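Local coordinates for fibronectin type III domain-containing protein (PDB 6P2K) that probably hydrolyses beta-glucan chains such as xyloglucan as a family 74 glycoside hydrolase, this chain being its catalytic part built of seven-bladed beta-propellers, at residues Asp125-Ile128 with Gly129-Gly132; Ser351-Gln355 with Thr356-Ala360; Ile749-Gly753 with Gln754-Tyr758. All blocks are in the same frame, centred on the assembly; numbering follows the deposited sequence.

Interaction 1 (Asp125-Ile128 with Gly129-Gly132)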
loop_
_atom_site.group_PDB
_atom_site.type_symbol
_atom_site.label_atom_id
_atom_site.label_comp_id
_atom_site.label_asym_id
_atom_site.label_seq_id
_atom_site.Cartn_x
_atom_site.Cartn_y
_atom_site.Cartn_z
ATOM N N ASP B 125 8.639 30.309 -45.789
ATOM C CA ASP B 125 9.762 30.771 -46.596
ATOM C C ASP B 125 10.735 29.641 -46.908
ATOM O O ASP B 125 11.426 29.685 -47.933
ATOM C CB ASP B 125 10.484 31.919 -45.888
ATOM C CG ASP B 125 9.741 33.239 -46.010
ATOM O OD1 ASP B 125 9.826 33.874 -47.084
ATOM O OD2 ASP B 125 9.067 33.639 -45.035
ATOM N N ASP B 126 10.800 28.623 -46.055
ATOM C CA ASP B 126 11.690 27.495 -46.295
ATOM C C ASP B 126 11.140 26.511 -47.321
ATOM O O ASP B 126 11.814 25.524 -47.629
ATOM C CB ASP B 126 11.990 26.769 -44.979
ATOM C CG ASP B 126 10.733 26.382 -44.218
ATOM O OD1 ASP B 126 9.672 27.006 -44.448
ATOM O OD2 ASP B 126 10.808 25.453 -43.385
ATOM N N PHE B 127 9.947 26.758 -47.863
ATOM C CA PHE B 127 9.349 25.882 -48.858
ATOM C C PHE B 127 9.136 26.539 -50.215
ATOM O O PHE B 127 8.801 25.833 -51.173
ATOM C CB PHE B 127 7.995 25.343 -48.366
ATOM C CG PHE B 127 8.105 24.232 -47.356
ATOM C CD1 PHE B 127 8.210 24.514 -46.003
ATOM C CD2 PHE B 127 8.089 22.906 -47.760
ATOM C CE1 PHE B 127 8.308 23.496 -45.073
ATOM C CE2 PHE B 127 8.185 21.881 -46.834
ATOM C CZ PHE B 127 8.294 22.177 -45.488
ATOM N N ILE B 128 9.313 27.858 -50.332
ATOM C CA ILE B 128 9.015 28.543 -51.586
ATOM C C ILE B 128 9.913 28.066 -52.720
ATOM O O ILE B 128 9.569 28.235 -53.896
ATOM C CB ILE B 128 9.115 30.074 -51.391
ATOM C CG1 ILE B 128 8.522 30.823 -52.589
ATOM C CG2 ILE B 128 10.559 30.495 -51.173
ATOM C CD1 ILE B 128 7.171 30.304 -53.040
ATOM N N GLY B 129 11.046 27.449 -52.404
ATOM C CA GLY B 129 11.956 26.991 -53.431
ATOM C C GLY B 129 11.819 25.547 -53.859
ATOM O O GLY B 129 12.619 25.087 -54.680
ATOM N N LYS B 130 10.824 24.816 -53.346
ATOM C CA LYS B 130 10.751 23.380 -53.605
ATOM C C LYS B 130 10.557 23.082 -55.089
ATOM O O LYS B 130 11.083 22.085 -55.599
ATOM C CB LYS B 130 9.629 22.750 -52.778
ATOM C CG LYS B 130 9.877 22.743 -51.274
ATOM C CD LYS B 130 10.969 21.762 -50.873
ATOM C CE LYS B 130 11.067 21.650 -49.356
ATOM N NZ LYS B 130 12.265 20.881 -48.911
ATOM N N PHE B 131 9.809 23.928 -55.798
ATOM C CA PHE B 131 9.600 23.762 -57.232
ATOM C C PHE B 131 10.349 24.807 -58.056
ATOM O O PHE B 131 9.961 25.091 -59.194
ATOM C CB PHE B 131 8.110 23.803 -57.572
ATOM C CG PHE B 131 7.302 22.704 -56.938
ATOM C CD1 PHE B 131 7.253 21.442 -57.510
ATOM C CD2 PHE B 131 6.571 22.942 -55.786
ATOM C CE1 PHE B 131 6.499 20.434 -56.937
ATOM C CE2 PHE B 131 5.816 21.937 -55.206
ATOM C CZ PHE B 131 5.781 20.680 -55.783
ATOM N N GLY B 132 11.407 25.396 -57.499
ATOM C CA GLY B 132 12.274 26.288 -58.237
ATOM C C GLY B 132 11.961 27.764 -58.103
ATOM O O GLY B 132 12.711 28.586 -58.644
HETATM O O HOH W 1 8.455 26.451 -55.822
#

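Interaction 2 (Ser351-Gln355 with Thr356-Ala360)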
loop_
_atom_site.group_PDB
_atom_site.type_symbol
_atom_site.label_atom_id
_atom_site.label_comp_id
_atom_site.label_asym_id
_atom_site.label_seq_id
_atom_site.Cartn_x
_atom_site.Cartn_y
_atom_site.Cartn_z
ATOM N N SER B 351 -10.156 30.217 -35.386
ATOM C CA SER B 351 -8.730 30.416 -35.122
ATOM C C SER B 351 -8.108 29.077 -34.720
ATOM O O SER B 351 -8.670 28.013 -35.003
ATOM C CB SER B 351 -8.530 31.506 -34.056
ATOM O OG SER B 351 -7.151 31.773 -33.857
ATOM N N THR B 352 -6.953 29.128 -34.053
ATOM C CA THR B 352 -6.163 27.930 -33.778
ATOM C C THR B 352 -5.213 28.194 -32.616
ATOM O O THR B 352 -4.897 29.344 -32.298
ATOM C CB THR B 352 -5.360 27.504 -35.012
ATOM O OG1 THR B 352 -4.563 26.351 -34.702
ATOM C CG2 THR B 352 -4.444 28.635 -35.457
ATOM N N THR B 353 -4.753 27.110 -31.985
ATOM C CA THR B 353 -3.639 27.211 -31.048
ATOM C C THR B 353 -2.298 26.915 -31.704
ATOM O O THR B 353 -1.262 27.103 -31.051
ATOM C CB THR B 353 -3.825 26.275 -29.839
ATOM O OG1 THR B 353 -3.833 24.903 -30.266
ATOM C CG2 THR B 353 -5.108 26.605 -29.082
ATOM N N ASN B 354 -2.322 26.433 -32.958
ATOM C CA ASN B 354 -1.224 26.292 -33.922
ATOM C C ASN B 354 -1.459 25.063 -34.793
ATOM O O ASN B 354 -1.477 25.159 -36.023
ATOM C CB ASN B 354 0.162 26.182 -33.277
ATOM C CG ASN B 354 1.271 26.038 -34.309
ATOM O OD1 ASN B 354 1.765 24.940 -34.556
ATOM N ND2 ASN B 354 1.653 27.148 -34.931
ATOM N N GLN B 355 -1.634 23.901 -34.163
ATOM C CA GLN B 355 -1.852 22.647 -34.870
ATOM C C GLN B 355 -3.315 22.225 -34.873
ATOM O O GLN B 355 -3.617 21.067 -35.182
ATOM C CB GLN B 355 -1.005 21.530 -34.256
ATOM C CG GLN B 355 0.444 21.891 -33.974
ATOM C CD GLN B 355 1.243 20.699 -33.464
ATOM O OE1 GLN B 355 2.293 20.362 -34.013
ATOM N NE2 GLN B 355 0.740 20.048 -32.415
ATOM N N THR B 356 -4.228 23.132 -34.540
ATOM C CA THR B 356 -5.594 22.765 -34.197
ATOM C C THR B 356 -6.581 23.662 -34.937
ATOM O O THR B 356 -6.201 24.539 -35.719
ATOM C CB THR B 356 -5.805 22.858 -32.680
ATOM O OG1 THR B 356 -5.482 24.183 -32.235
ATOM C CG2 THR B 356 -4.901 21.864 -31.961
ATOM N N MET B 357 -7.869 23.429 -34.687
ATOM C CA MET B 357 -8.942 24.267 -35.203
ATOM C C MET B 357 -9.898 24.574 -34.062
ATOM O O MET B 357 -10.349 23.660 -33.364
ATOM C CB MET B 357 -9.690 23.588 -36.360
ATOM C CG MET B 357 -8.811 23.206 -37.542
ATOM S SD MET B 357 -8.055 21.579 -37.352
ATOM C CE MET B 357 -9.468 20.516 -37.640
ATOM N N TYR B 358 -10.204 25.856 -33.876
ATOM C CA TYR B 358 -11.034 26.305 -32.769
ATOM C C TYR B 358 -12.053 27.312 -33.272
ATOM O O TYR B 358 -11.742 28.145 -34.128
ATOM C CB TYR B 358 -10.183 26.938 -31.660
ATOM C CG TYR B 358 -9.645 25.940 -30.661
ATOM C CD1 TYR B 358 -8.467 25.249 -30.907
ATOM C CD2 TYR B 358 -10.317 25.690 -29.473
ATOM C CE1 TYR B 358 -7.971 24.331 -29.994
ATOM C CE2 TYR B 358 -9.830 24.780 -28.555
ATOM C CZ TYR B 358 -8.659 24.106 -28.823
ATOM O OH TYR B 358 -8.176 23.200 -27.917
ATOM N N TYR B 359 -13.268 27.236 -32.732
ATOM C CA TYR B 359 -14.326 28.178 -33.062
ATOM C C TYR B 359 -14.868 28.805 -31.787
ATOM O O TYR B 359 -15.091 28.115 -30.787
ATOM C CB TYR B 359 -15.470 27.503 -33.828
ATOM C CG TYR B 359 -16.629 28.432 -34.108
ATOM C CD1 TYR B 359 -16.592 29.315 -35.178
ATOM C CD2 TYR B 359 -17.755 28.434 -33.296
ATOM C CE1 TYR B 359 -17.647 30.168 -35.436
ATOM C CE2 TYR B 359 -18.813 29.285 -33.544
ATOM C CZ TYR B 359 -18.753 30.148 -34.614
ATOM O OH TYR B 359 -19.806 30.994 -34.865
ATOM N N ALA B 360 -15.087 30.114 -31.832
ATOM C CA ALA B 360 -15.635 30.861 -30.711
ATOM C C ALA B 360 -16.999 31.410 -31.096
ATOM O O ALA B 360 -17.138 32.052 -32.141
ATOM C CB ALA B 360 -14.707 32.007 -30.304
HETATM O O HOH W 2 -4.975 23.077 -28.327
#

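Interaction 3 (Ile749-Gly753 with Gln754-Tyr758)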
loop_
_atom_site.group_PDB
_atom_site.type_symbol
_atom_site.label_atom_id
_atom_site.label_comp_id
_atom_site.label_asym_id
_atom_site.label_seq_id
_atom_site.Cartn_x
_atom_site.Cartn_y
_atom_site.Cartn_z
ATOM N N ILE B 749 0.530 -6.785 -38.254
ATOM C CA ILE B 749 0.079 -6.988 -36.885
ATOM C C ILE B 749 -1.258 -7.712 -36.913
ATOM O O ILE B 749 -2.166 -7.319 -37.655
ATOM C CB ILE B 749 -0.037 -5.650 -36.128
ATOM C CG1 ILE B 749 1.343 -4.998 -36.008
ATOM C CG2 ILE B 749 -0.653 -5.855 -34.752
ATOM C CD1 ILE B 749 1.343 -3.703 -35.253
ATOM N N LYS B 750 -1.373 -8.770 -36.113
ATOM C CA LYS B 750 -2.620 -9.509 -35.969
ATOM C C LYS B 750 -3.445 -8.895 -34.847
ATOM O O LYS B 750 -2.953 -8.729 -33.727
ATOM C CB LYS B 750 -2.344 -10.985 -35.680
ATOM C CG LYS B 750 -3.598 -11.840 -35.594
ATOM C CD LYS B 750 -3.267 -13.318 -35.738
ATOM C CE LYS B 750 -3.643 -13.837 -37.118
ATOM N NZ LYS B 750 -4.698 -14.893 -37.044
ATOM N N ASP B 751 -4.696 -8.555 -35.150
ATOM C CA ASP B 751 -5.585 -7.906 -34.193
ATOM C C ASP B 751 -6.945 -8.581 -34.276
ATOM O O ASP B 751 -7.623 -8.486 -35.305
ATOM C CB ASP B 751 -5.698 -6.405 -34.472
ATOM C CG ASP B 751 -6.573 -5.685 -33.465
ATOM O OD1 ASP B 751 -6.179 -5.600 -32.283
ATOM O OD2 ASP B 751 -7.656 -5.199 -33.858
ATOM N N ALA B 752 -7.338 -9.261 -33.196
ATOM C CA ALA B 752 -8.624 -9.955 -33.113
ATOM C C ALA B 752 -8.782 -10.970 -34.245
ATOM O O ALA B 752 -9.818 -11.043 -34.909
ATOM C CB ALA B 752 -9.789 -8.961 -33.100
ATOM N N GLY B 753 -7.729 -11.755 -34.466
ATOM C CA GLY B 753 -7.768 -12.838 -35.429
ATOM C C GLY B 753 -7.626 -12.435 -36.878
ATOM O O GLY B 753 -7.801 -13.286 -37.758
ATOM N N GLN B 754 -7.309 -11.175 -37.164
ATOM C CA GLN B 754 -7.203 -10.688 -38.533
ATOM C C GLN B 754 -5.844 -10.031 -38.721
ATOM O O GLN B 754 -5.416 -9.236 -37.878
ATOM C CB GLN B 754 -8.325 -9.694 -38.852
ATOM C CG GLN B 754 -8.169 -8.975 -40.182
ATOM C CD GLN B 754 -8.334 -9.901 -41.369
ATOM O OE1 GLN B 754 -9.364 -10.559 -41.517
ATOM N NE2 GLN B 754 -7.323 -9.954 -42.228
ATOM N N MET B 755 -5.169 -10.363 -39.818
ATOM C CA MET B 755 -3.893 -9.732 -40.128
ATOM C C MET B 755 -4.128 -8.322 -40.654
ATOM O O MET B 755 -4.963 -8.108 -41.540
ATOM C CB MET B 755 -3.105 -10.554 -41.151
ATOM C CG MET B 755 -2.398 -11.782 -40.574
ATOM S SD MET B 755 -1.391 -11.462 -39.102
ATOM C CE MET B 755 -0.398 -10.060 -39.631
ATOM N N TYR B 756 -3.391 -7.365 -40.105
ATOM C CA TYR B 756 -3.483 -5.974 -40.508
ATOM C C TYR B 756 -2.103 -5.452 -40.871
ATOM O O TYR B 756 -1.084 -5.954 -40.389
ATOM C CB TYR B 756 -4.068 -5.101 -39.391
ATOM C CG TYR B 756 -5.551 -5.273 -39.168
ATOM C CD1 TYR B 756 -6.474 -4.532 -39.898
ATOM C CD2 TYR B 756 -6.029 -6.161 -38.218
ATOM C CE1 TYR B 756 -7.833 -4.680 -39.692
ATOM C CE2 TYR B 756 -7.385 -6.317 -38.005
ATOM C CZ TYR B 756 -8.282 -5.573 -38.745
ATOM O OH TYR B 756 -9.632 -5.728 -38.534
ATOM N N LEU B 757 -2.083 -4.436 -41.724
ATOM C CA LEU B 757 -0.889 -3.652 -41.999
ATOM C C LEU B 757 -1.057 -2.301 -41.320
ATOM O O LEU B 757 -1.974 -1.546 -41.657
ATOM C CB LEU B 757 -0.677 -3.484 -43.505
ATOM C CG LEU B 757 0.380 -2.481 -43.977
ATOM C CD1 LEU B 757 1.771 -2.898 -43.520
ATOM C CD2 LEU B 757 0.338 -2.343 -45.489
ATOM N N TYR B 758 -0.199 -2.014 -40.347
ATOM C CA TYR B 758 -0.159 -0.716 -39.683
ATOM C C TYR B 758 0.980 0.089 -40.293
ATOM O O TYR B 758 2.139 -0.343 -40.250
ATOM C CB TYR B 758 0.057 -0.867 -38.176
ATOM C CG TYR B 758 -1.148 -1.313 -37.375
ATOM C CD1 TYR B 758 -1.733 -2.557 -37.584
ATOM C CD2 TYR B 758 -1.682 -0.500 -36.384
ATOM C CE1 TYR B 758 -2.826 -2.969 -36.836
ATOM C CE2 TYR B 758 -2.777 -0.902 -35.635
ATOM C CZ TYR B 758 -3.343 -2.137 -35.865
ATOM O OH TYR B 758 -4.426 -2.549 -35.122
HETATM O O HOH W 3 -10.019 -7.333 -36.354
#

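Interaction 1 (Asp125-Ile128 with Gly129-Gly132)
Phe127 and Lys130 close a type I beta turn, Lys130 N donating to Phe127 O at 3.1 Å, and a second type I turn runs straight on from Gly129 to Gly132. The two turns lie within the long loop between strands 114-119 and 139-144 of a propeller blade. Lys130 N reaches the Phe127 carbonyl from above its plane, although the N-H itself points nearly straight at the oxygen (165°). Across the first turn the aliphatic part of Lys130 comes obliquely to the Phe127 ring, with Lys130 CE 3.6 Å from Phe127 CD2. Chi1 (-68°) sets Lys130 CG beside its own N, 3.3 Å from Phe127 O, and the bend at chi2 (-71°) then turns the rest of the chain toward the ring. Arg59 makes a cation-pi contact with the same ring, and Asp124, just ahead of these turns in the same loop, is a zinc ligand. Ile128 packs its side chain on Ser101 and Trp121, while the Phe131 ring packs against Tyr79 and Tyr712. One water bridges the two turns: it donates to Ile128 O and accepts from Phe131 N, at 2.9 Å from each of these atoms.

Interaction 2 (Ser351-Gln355 with Thr356-Ala360)
Three threonines meet where the chain turns into strand 358-363 of a propeller blade: Thr352, Thr353 and Thr356 join their hydroxyls to one another or to the backbone. Next to them along the chain, Ser351 and Tyr358 form an antiparallel hydrogen-bonded pair, Ser351 N to Tyr358 O and Tyr358 N to Ser351 O, both 2.9 Å.

Thr352 holds OG1 opposite its own N (chi1 178°), which swings the hydroxyl across the turn to Thr356 O, a 2.6 Å bond whose donor stands above the carbonyl plane. The same OG1 accepts from Asn354 N at 2.8 Å, making an ST turn, so one oxygen both gives and receives. Thr353 and Thr356 take a different rotamer: each sets OG1 between its backbone N and carbonyl carbon (chi1 63° and 57°). Their side chains approach at a slant, and the two hydroxyls meet at 2.7 Å, where either may be the donor.

The methyl of Thr353 is left facing Tyr358, with Thr353 CG2 3.8 Å from Tyr358 CE1. A water links Thr353 OG1 to the Tyr358 hydroxyl, donating to the latter over a longer 3.2 Å; that hydroxyl is also bonded to Asp322 O. Trp314 meets the tyrosine ring and touches Thr353. Gln355 reaches other loops, its NE2 bonded to Asp326 OD2 and Asn420 OD1, and Asn354 ND2 bonds to Asn332 OD1.

The chemistry is that of a buried turn closed by uncharged hydroxyls, while Arg289 binds the Thr353 carbonyl from outside it: Thr352 OG1 occupies both a backbone N-H and a backbone carbonyl, and the hydroxyls of Thr353 and Thr356 share one hydrogen bond of undecided direction, with the water as a second partner for Thr353 OG1.

Interaction 3 (Ile749-Gly753 with Gln754-Tyr758)
Strands 745-751 and 754-761 form a beta hairpin, Ile749 with Tyr756 as an antiparallel hydrogen-bonded pair and Lys750 with Met755 as a non-hydrogen-bonded one, and a type I' turn from Asp751 to Gln754 joins them. The short segments run at 132° to each other. Ile749 N bonds to Tyr756 O at 2.8 Å and Asp751 N to Gln754 O at 2.9 Å. The hairpin supplies the edge strand 745-751 and its neighbour in a four-stranded propeller blade, which strand 765-770 and the N-terminal strand 7-8 complete.

On the face carrying Ile749, Asp751 and Tyr756, the isoleucine crosses Tyr758 at about a right angle: Ile749 CD1 lies over one face of the ring, 3.9 Å above its plane and offset to the rim, while Ile749 CB is 3.8 Å from Tyr758 CD1. Val408 packs on both. The Tyr758 hydroxyl bonds to Arg768, which also forms a salt bridge with Asp751 OD2 and a cation-pi contact with Tyr756. Replacing Tyr758 with a smaller alanine is likely to open a gap beside Ile749 and Val408 and to cost Arg768 a hydroxyl partner.

On the other face, Met755 bends at chi2 (-50°) and chi3, bringing SD to 3.6 Å from Lys750 CB and folding its methyl toward Ile749 N. Back on the face of Ile749, Gln754 packs on Pro778 of the second subunit and turns NE2 back to its neighbour's carbonyl, Met755 O. Tyr756 presents its edge to Asp751 O, and a water joins that oxygen to the phenol, 2.7 Å from Tyr756 OH.

All three are local turns between successive strands of propeller blades, but each lies in a different blade and none touches another. Interaction 2 is the buried one, closed by hydroxyls and backbone atoms. Interaction 1 is a surface loop held by backbone turns and a lysine crossing a phenylalanine ring at a slant, and interaction 3 is partly buried, mixing strand pairing, aromatic packing and a charged arginine network. Interactions 1 and 2 come close to the same zinc site, bound by Gln16 and Asp124, whereas interaction 3 lies across the chain's centre from interaction 1, about 40 Å away between centres, and alone among them meets the second subunit. Each also uses one bridging water.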